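Side-chain contact in carbon monoxide dehydrogenase (PDB 6T7J), which probably catalyses the reversible oxidation of carbon monoxide to carbon dioxide at a buried metal-sulfur cluster, here captured without nickel: residues Gln287-Ala290 with Lys291-Ala295. Residues are numbered along the deposited sequence; the frame is centred on the assembly and turned at random.
Sequences QKFA and KKYGA
Phe289 and Tyr293, one helical turn apart, form an edge-to-face pair at the end of helix 284-292, Phe289 inside it and Tyr293 just beyond. Tyr293 brings its CE2 edge over one face of Phe289, CE2 standing 3.4 Å from Phe289 CZ with the ring planes at 75°. Phe289 reaches this place because its CG is anti to the backbone N (chi1 -159°), and helix 381-395 covers the pair, with Glu394 touching both side chains and Arg390 and Ile393 touching Phe289. With Tyr293 cut back to an alanine, that face of Phe289 would probably lose its aromatic edge and a gap open beside Glu394 and Pro397.

The tight side continues at Ala290 and Ala295, whose CB atoms lie 4.2 Å apart and both rest on Val262 of the parallel sheet. By contrast, the lysine side is loose and exposed: Lys292 runs extended and bends at chi4 (56°), bringing NZ to 3.5 Å from Lys288 O, still 5.7 Å from Lys288 NZ.

Lys292 N still donates to Lys288 O at 2.9 Å in the helical pattern, and Tyr293 N to Phe289 O. Only then does the pattern change: Ala295 N bonds to Ala290 O at 2.8 Å, and Gly294 N to Lys291 O. With Gly294 at positive phi as the C-prime residue, this is the Schellman motif, ending helix 284-292 and turning the chain toward strand 297-303.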
loop_
_atom_site.group_PDB
_atom_site.type_symbol
_atom_site.label_atom_id
_atom_site.label_comp_id
_atom_site.label_asym_id
_atom_site.label_seq_id
_atom_site.Cartn_x
_atom_site.Cartn_y
_atom_site.Cartn_z
ATOM N N GLN A 287 -19.674 -31.890 22.498
ATOM C CA GLN A 287 -20.977 -32.500 22.247
ATOM C C GLN A 287 -21.736 -32.712 23.552
ATOM O O GLN A 287 -22.913 -32.347 23.669
ATOM C CB GLN A 287 -20.807 -33.822 21.498
ATOM C CG GLN A 287 -20.102 -33.699 20.154
ATOM C CD GLN A 287 -20.860 -32.834 19.164
ATOM O OE1 GLN A 287 -22.088 -32.877 19.096
ATOM N NE2 GLN A 287 -20.127 -32.044 18.388
ATOM N N LYS A 288 -21.073 -33.279 24.561
ATOM C CA LYS A 288 -21.772 -33.479 25.826
ATOM C C LYS A 288 -21.950 -32.168 26.588
ATOM O O LYS A 288 -22.916 -32.028 27.344
ATOM C CB LYS A 288 -21.048 -34.512 26.685
ATOM C CG LYS A 288 -19.556 -34.309 26.721
ATOM C CD LYS A 288 -18.771 -35.587 26.856
ATOM C CE LYS A 288 -19.140 -36.357 28.093
ATOM N NZ LYS A 288 -17.993 -37.114 28.672
ATOM N N PHE A 289 -21.057 -31.190 26.394
ATOM C CA PHE A 289 -21.298 -29.861 26.960
ATOM C C PHE A 289 -22.592 -29.265 26.411
ATOM O O PHE A 289 -23.438 -28.762 27.166
ATOM C CB PHE A 289 -20.109 -28.941 26.668
ATOM C CG PHE A 289 -20.010 -27.754 27.591
ATOM C CD1 PHE A 289 -20.120 -27.912 28.964
ATOM C CD2 PHE A 289 -19.795 -26.481 27.084
ATOM C CE1 PHE A 289 -20.025 -26.821 29.813
ATOM C CE2 PHE A 289 -19.699 -25.387 27.929
ATOM C CZ PHE A 289 -19.813 -25.559 29.294
ATOM N N ALA A 290 -22.769 -29.334 25.089
ATOM C CA ALA A 290 -23.990 -28.827 24.470
ATOM C C ALA A 290 -25.206 -29.615 24.918
ATOM O O ALA A 290 -26.299 -29.049 25.064
ATOM C CB ALA A 290 -23.867 -28.864 22.949
ATOM N N LYS A 291 -25.066 -30.926 25.130
ATOM C CA LYS A 291 -26.187 -31.666 25.682
ATOM C C LYS A 291 -26.528 -31.164 27.093
ATOM O O LYS A 291 -27.694 -30.963 27.415
ATOM C CB LYS A 291 -25.907 -33.167 25.670
ATOM C CG LYS A 291 -25.626 -33.706 24.270
ATOM C CD LYS A 291 -26.010 -35.162 24.134
ATOM C CE LYS A 291 -24.891 -36.071 24.569
ATOM N NZ LYS A 291 -25.424 -37.103 25.498
ATOM N N LYS A 292 -25.498 -30.910 27.905
ATOM C CA LYS A 292 -25.747 -30.326 29.227
ATOM C C LYS A 292 -26.466 -28.990 29.120
ATOM O O LYS A 292 -27.251 -28.639 30.010
ATOM C CB LYS A 292 -24.433 -30.155 29.991
ATOM C CG LYS A 292 -23.994 -31.389 30.759
ATOM C CD LYS A 292 -22.598 -31.210 31.333
ATOM C CE LYS A 292 -21.951 -32.552 31.634
ATOM N NZ LYS A 292 -21.916 -33.433 30.432
ATOM N N TYR A 293 -26.229 -28.235 28.051
ATOM C CA TYR A 293 -26.893 -26.948 27.879
ATOM C C TYR A 293 -28.216 -27.046 27.123
ATOM O O TYR A 293 -28.801 -26.010 26.789
ATOM C CB TYR A 293 -25.957 -25.956 27.187
ATOM C CG TYR A 293 -25.152 -25.155 28.179
ATOM C CD1 TYR A 293 -25.677 -24.010 28.762
ATOM C CD2 TYR A 293 -23.884 -25.563 28.561
ATOM C CE1 TYR A 293 -24.951 -23.283 29.686
ATOM C CE2 TYR A 293 -23.150 -24.844 29.482
ATOM C CZ TYR A 293 -23.688 -23.707 30.042
ATOM O OH TYR A 293 -22.958 -22.988 30.960
ATOM N N GLY A 294 -28.702 -28.253 26.855
ATOM C CA GLY A 294 -30.015 -28.436 26.273
ATOM C C GLY A 294 -30.070 -28.611 24.772
ATOM O O GLY A 294 -31.153 -28.459 24.195
ATOM N N ALA A 295 -28.954 -28.926 24.122
ATOM C CA ALA A 295 -28.919 -29.133 22.682
ATOM C C ALA A 295 -28.549 -30.577 22.372
ATOM O O ALA A 295 -28.047 -31.311 23.225
ATOM C CB ALA A 295 -27.925 -28.181 22.003
#